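Local coordinates for Non-fluorescent flavoprotein (PDB 1FVP) that binds flavin mononucleotide carrying a covalently attached myristate, as a non-fluorescent homodimeric relative of bacterial luciferase, at residues F9-P21 / L145-Q157. Residues are numbered along the deposited sequence; the frame is centred on the assembly and turned at random.
Sequences FFVNFYNKGQQEP and LKLYIENYVACTQ. With FMA (6-(3-tetradecanoic acid) flavine mononucleotide), chain E.
Lys16 lays its aliphatic chain over one face of the Tyr148 ring, and this CH-pi contact is the centre of the packing between the loop after strand 6-11 and helix 138-155. CD sits 3.6 Å from the ring centroid, 20° off the normal, displaced toward the CZ and CE2 rim; bends along the lysine chain fold it across the ring. Tyr148, with CG anti to its backbone N (chi1 -158°), reaches out from the helix toward Val11, whose CG2 lies 3.6 Å from its CE2. At the ring's edge, Gln19 NE2 lies 3.5 Å from Tyr148 CE1.

Backbone contact is closest at Gly17, whose CA points a C-H at Leu147 O, 3.1 Å away.

Farther along the helix, Cys155 SG approaches the edge of the Phe13 ring, a sulfur-aromatic contact that remains tentative because the place of the sulfur is uncertain.

On the flavin side, the fatty chain passes Phe10, with FMA C15 over one ring face, while Tyr14 lies against the flavin and hydrogen-bonds through OH to Lys61 O of the second subunit. Where Lys16 and Val11 meet Tyr148, dispersion and weak C-H contacts probably dominate the fit behind this ligand-lining loop.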
# COMPACT_ATOMS: atom_id res chain seq x y z
N PHE A 9 6.86 -5.57 -6.65
CA PHE A 9 6.81 -4.11 -6.44
C PHE A 9 7.20 -3.43 -7.76
O PHE A 9 7.84 -4.07 -8.60
CB PHE A 9 7.67 -3.65 -5.30
CG PHE A 9 9.13 -3.45 -5.58
CD1 PHE A 9 9.60 -2.21 -6.03
CD2 PHE A 9 10.02 -4.50 -5.40
CE1 PHE A 9 10.94 -2.02 -6.28
CE2 PHE A 9 11.39 -4.33 -5.65
CZ PHE A 9 11.82 -3.08 -6.10
N PHE A 10 6.85 -2.17 -7.84
CA PHE A 10 7.09 -1.29 -8.98
C PHE A 10 7.54 0.09 -8.48
O PHE A 10 6.97 0.55 -7.47
CB PHE A 10 5.83 -1.08 -9.80
CG PHE A 10 4.98 -2.23 -10.17
CD1 PHE A 10 3.97 -2.68 -9.34
CD2 PHE A 10 5.15 -2.86 -11.40
CE1 PHE A 10 3.17 -3.74 -9.71
CE2 PHE A 10 4.38 -3.95 -11.80
CZ PHE A 10 3.37 -4.38 -10.94
N VAL A 11 8.47 0.74 -9.18
CA VAL A 11 8.80 2.10 -8.68
C VAL A 11 7.66 2.92 -9.28
O VAL A 11 6.78 2.33 -9.93
CB VAL A 11 10.22 2.50 -8.99
CG1 VAL A 11 11.25 1.52 -8.42
CG2 VAL A 11 10.42 2.68 -10.48
N ASN A 12 7.63 4.19 -9.07
CA ASN A 12 6.55 5.06 -9.61
C ASN A 12 7.35 6.27 -10.11
O ASN A 12 7.72 7.16 -9.33
CB ASN A 12 5.49 5.33 -8.58
CG ASN A 12 4.42 6.33 -8.95
OD1 ASN A 12 4.16 6.62 -10.13
ND2 ASN A 12 3.78 6.88 -7.91
N PHE A 13 7.58 6.17 -11.40
CA PHE A 13 8.37 7.26 -12.04
C PHE A 13 8.06 7.42 -13.51
O PHE A 13 7.53 6.51 -14.17
CB PHE A 13 9.83 6.90 -11.76
CG PHE A 13 10.60 8.15 -11.45
CD1 PHE A 13 10.86 9.06 -12.47
CD2 PHE A 13 11.04 8.39 -10.15
CE1 PHE A 13 11.56 10.22 -12.21
CE2 PHE A 13 11.75 9.55 -9.87
CZ PHE A 13 12.00 10.46 -10.91
N TYR A 14 8.41 8.61 -14.01
CA TYR A 14 8.19 8.94 -15.43
C TYR A 14 9.42 8.58 -16.25
O TYR A 14 10.58 8.93 -15.98
CB TYR A 14 7.66 10.36 -15.61
CG TYR A 14 6.31 10.62 -14.96
CD1 TYR A 14 5.27 9.68 -15.02
CD2 TYR A 14 6.08 11.83 -14.31
CE1 TYR A 14 4.04 9.94 -14.43
CE2 TYR A 14 4.84 12.09 -13.72
CZ TYR A 14 3.83 11.15 -13.78
OH TYR A 14 2.64 11.45 -13.18
N ASN A 15 9.08 7.82 -17.27
CA ASN A 15 9.92 7.24 -18.30
C ASN A 15 11.19 6.65 -17.68
O ASN A 15 12.27 7.25 -17.68
CB ASN A 15 10.19 8.13 -19.51
CG ASN A 15 10.98 9.37 -19.16
OD1 ASN A 15 10.40 10.35 -18.67
ND2 ASN A 15 12.30 9.33 -19.39
N LYS A 16 10.97 5.45 -17.16
CA LYS A 16 12.08 4.70 -16.55
C LYS A 16 12.92 4.23 -17.75
O LYS A 16 12.39 4.21 -18.88
CB LYS A 16 11.61 3.51 -15.74
CG LYS A 16 10.98 3.77 -14.39
CD LYS A 16 11.95 3.81 -13.23
CE LYS A 16 12.86 4.99 -13.16
NZ LYS A 16 12.21 6.31 -13.26
N GLY A 17 14.17 3.90 -17.46
CA GLY A 17 15.07 3.42 -18.53
C GLY A 17 14.82 4.26 -19.78
O GLY A 17 14.89 5.50 -19.70
N GLN A 18 14.49 3.57 -20.87
CA GLN A 18 14.24 4.33 -22.12
C GLN A 18 12.75 4.41 -22.44
O GLN A 18 12.27 5.46 -22.88
CB GLN A 18 15.07 3.78 -23.27
CG GLN A 18 16.56 3.76 -22.99
CD GLN A 18 17.24 5.10 -22.85
OE1 GLN A 18 18.23 5.23 -22.12
NE2 GLN A 18 16.72 6.11 -23.55
N GLN A 19 12.06 3.32 -22.21
CA GLN A 19 10.63 3.12 -22.43
C GLN A 19 9.85 4.44 -22.44
O GLN A 19 9.97 5.24 -21.50
CB GLN A 19 10.04 2.16 -21.36
CG GLN A 19 10.92 2.09 -20.14
CD GLN A 19 10.75 1.02 -19.12
OE1 GLN A 19 9.83 0.19 -19.08
NE2 GLN A 19 11.73 1.00 -18.19
N GLU A 20 9.08 4.62 -23.50
CA GLU A 20 8.24 5.81 -23.70
C GLU A 20 7.10 5.76 -22.68
O GLU A 20 6.51 4.68 -22.53
CB GLU A 20 7.61 5.86 -25.09
CG GLU A 20 8.51 5.76 -26.32
CD GLU A 20 9.81 6.53 -26.28
OE1 GLU A 20 9.90 7.73 -26.08
OE2 GLU A 20 10.81 5.80 -26.47
N PRO A 21 6.86 6.87 -22.03
CA PRO A 21 5.85 7.06 -20.99
C PRO A 21 4.62 6.20 -20.96
O PRO A 21 4.10 5.89 -19.87
CB PRO A 21 5.48 8.54 -21.15
CG PRO A 21 6.78 9.19 -21.54
CD PRO A 21 7.62 8.13 -22.23
N LEU A 145 19.85 -3.00 -16.37
CA LEU A 145 19.38 -2.52 -15.05
C LEU A 145 20.03 -1.17 -14.74
O LEU A 145 19.47 -0.39 -13.95
CB LEU A 145 19.56 -3.61 -14.02
CG LEU A 145 19.24 -3.41 -12.57
CD1 LEU A 145 17.78 -3.69 -12.26
CD2 LEU A 145 20.10 -4.37 -11.74
N LYS A 146 21.16 -0.91 -15.39
CA LYS A 146 21.91 0.35 -15.22
C LYS A 146 21.25 1.47 -16.02
O LYS A 146 21.81 2.58 -16.17
CB LYS A 146 23.38 0.26 -15.57
CG LYS A 146 24.21 1.46 -15.12
CD LYS A 146 25.68 1.36 -15.49
CE LYS A 146 26.39 0.25 -14.74
NZ LYS A 146 27.87 0.30 -14.93
N LEU A 147 20.07 1.17 -16.52
CA LEU A 147 19.28 2.13 -17.29
C LEU A 147 18.01 2.44 -16.52
O LEU A 147 17.48 3.56 -16.62
CB LEU A 147 19.14 1.64 -18.73
CG LEU A 147 19.80 2.60 -19.74
CD1 LEU A 147 21.25 2.23 -19.92
CD2 LEU A 147 19.03 2.54 -21.05
N TYR A 148 17.54 1.46 -15.76
CA TYR A 148 16.32 1.66 -14.95
C TYR A 148 16.63 2.62 -13.80
O TYR A 148 15.79 3.44 -13.39
CB TYR A 148 15.79 0.32 -14.44
CG TYR A 148 14.33 0.37 -14.06
CD1 TYR A 148 13.37 0.37 -15.09
CD2 TYR A 148 13.88 0.41 -12.74
CE1 TYR A 148 12.01 0.41 -14.79
CE2 TYR A 148 12.53 0.45 -12.43
CZ TYR A 148 11.59 0.45 -13.45
OH TYR A 148 10.25 0.49 -13.17
N ILE A 149 17.85 2.53 -13.30
CA ILE A 149 18.44 3.31 -12.24
C ILE A 149 18.98 4.67 -12.71
O ILE A 149 18.55 5.72 -12.22
CB ILE A 149 19.65 2.61 -11.52
CG1 ILE A 149 19.44 1.11 -11.34
CG2 ILE A 149 19.94 3.38 -10.20
CD1 ILE A 149 18.41 0.68 -10.28
N GLU A 150 19.93 4.63 -13.62
CA GLU A 150 20.54 5.85 -14.16
C GLU A 150 19.50 6.93 -14.43
O GLU A 150 19.85 8.13 -14.40
CB GLU A 150 21.40 5.66 -15.40
CG GLU A 150 22.88 5.96 -15.25
CD GLU A 150 23.80 5.40 -16.29
OE1 GLU A 150 24.04 4.21 -16.40
OE2 GLU A 150 24.28 6.31 -17.01
N ASN A 151 18.28 6.51 -14.69
CA ASN A 151 17.18 7.46 -14.94
C ASN A 151 16.66 7.91 -13.56
O ASN A 151 16.51 9.12 -13.32
CB ASN A 151 16.08 6.86 -15.80
CG ASN A 151 16.49 6.88 -17.26
OD1 ASN A 151 16.56 5.82 -17.87
ND2 ASN A 151 16.78 8.08 -17.75
N TYR A 152 16.42 6.89 -12.75
CA TYR A 152 15.92 7.02 -11.39
C TYR A 152 16.74 8.01 -10.58
O TYR A 152 16.12 8.72 -9.75
CB TYR A 152 15.77 5.63 -10.68
CG TYR A 152 16.00 5.75 -9.19
CD1 TYR A 152 17.29 5.65 -8.67
CD2 TYR A 152 14.95 6.05 -8.32
CE1 TYR A 152 17.53 5.83 -7.31
CE2 TYR A 152 15.18 6.22 -6.95
CZ TYR A 152 16.47 6.12 -6.45
OH TYR A 152 16.69 6.30 -5.11
N VAL A 153 18.05 8.08 -10.76
CA VAL A 153 18.89 9.01 -10.01
C VAL A 153 18.97 10.40 -10.66
O VAL A 153 19.76 11.19 -10.12
CB VAL A 153 20.29 8.52 -9.61
CG1 VAL A 153 20.26 7.49 -8.50
CG2 VAL A 153 21.08 8.02 -10.80
N ALA A 154 18.23 10.65 -11.72
CA ALA A 154 18.23 11.98 -12.35
C ALA A 154 17.52 12.91 -11.33
O ALA A 154 17.91 14.06 -11.08
CB ALA A 154 17.47 11.99 -13.65
N CYS A 155 16.48 12.31 -10.75
CA CYS A 155 15.61 12.90 -9.73
C CYS A 155 16.34 13.08 -8.39
O CYS A 155 16.66 14.22 -7.99
CB CYS A 155 14.33 12.12 -9.54
SG CYS A 155 14.34 10.69 -8.41
N THR A 156 16.59 11.99 -7.70
CA THR A 156 17.27 11.95 -6.41
C THR A 156 18.64 12.60 -6.63
O THR A 156 19.18 12.36 -7.72
CB THR A 156 17.48 10.48 -5.90
OG1 THR A 156 16.46 9.65 -6.55
CG2 THR A 156 17.47 10.36 -4.38
N GLN A 157 19.09 13.33 -5.64
CA GLN A 157 20.41 14.01 -5.70
C GLN A 157 21.45 12.97 -5.27
O GLN A 157 21.57 12.69 -4.06
CB GLN A 157 20.34 15.25 -4.80
CG GLN A 157 19.00 15.97 -4.91
CD GLN A 157 18.59 16.79 -3.72
OE1 GLN A 157 19.14 16.75 -2.61
NE2 GLN A 157 17.55 17.61 -3.93
N1 FMA E . 1.55 13.19 -15.76
C2 FMA E . 2.49 13.71 -16.55
O2 FMA E . 2.97 14.78 -16.57
N3 FMA E . 3.04 12.85 -17.59
C4 FMA E . 2.62 11.57 -17.74
O4 FMA E . 3.15 10.93 -18.63
C4A FMA E . 1.61 11.05 -16.87
N5 FMA E . 1.12 9.83 -16.92
C5A FMA E . 0.18 9.29 -16.13
C6 FMA E . -0.29 7.99 -16.27
C7 FMA E . -1.25 7.53 -15.39
C7M FMA E . -1.85 6.08 -15.45
C8 FMA E . -1.80 8.38 -14.37
C8M FMA E . -2.85 7.92 -13.41
C9 FMA E . -1.32 9.66 -14.26
C9A FMA E . -0.37 10.17 -15.09
N10 FMA E . 0.15 11.45 -15.05
C10 FMA E . 1.09 11.99 -15.83
C1B FMA E . -0.38 12.42 -13.99
C2B FMA E . -1.87 12.88 -14.32
O2B FMA E . -2.04 12.88 -15.71
C3B FMA E . -1.98 14.27 -13.73
O3' FMA E . -0.94 15.06 -14.13
C4B FMA E . -2.15 14.21 -12.21
O4' FMA E . -2.20 12.79 -11.80
C5B FMA E . -3.50 14.89 -11.89
O5' FMA E . -3.59 14.85 -10.35
P FMA E . -4.00 16.07 -9.44
O1P FMA E . -4.51 17.08 -10.54
O2P FMA E . -5.13 15.57 -8.69
O3P FMA E . -2.94 16.35 -8.63
C1' FMA E . -0.34 7.73 -19.80
O1' FMA E . -0.69 6.51 -20.00
O2' FMA E . -0.34 8.55 -20.74
C2' FMA E . 0.56 7.89 -18.63
C3' FMA E . 0.26 7.15 -17.34
C4' FMA E . 1.19 6.04 -17.03
C5' FMA E . 1.18 5.36 -15.68
C6' FMA E . 2.49 4.91 -15.14
C7' FMA E . 3.66 5.87 -15.24
C8' FMA E . 4.98 5.30 -14.92
C9' FMA E . 5.17 4.53 -13.61
C11 FMA E . 4.98 3.05 -13.81
C12 FMA E . 3.71 2.41 -13.36
C13 FMA E . 3.54 1.96 -11.95
C14 FMA E . 3.48 0.49 -11.68
C15 FMA E . 2.14 -0.08 -11.32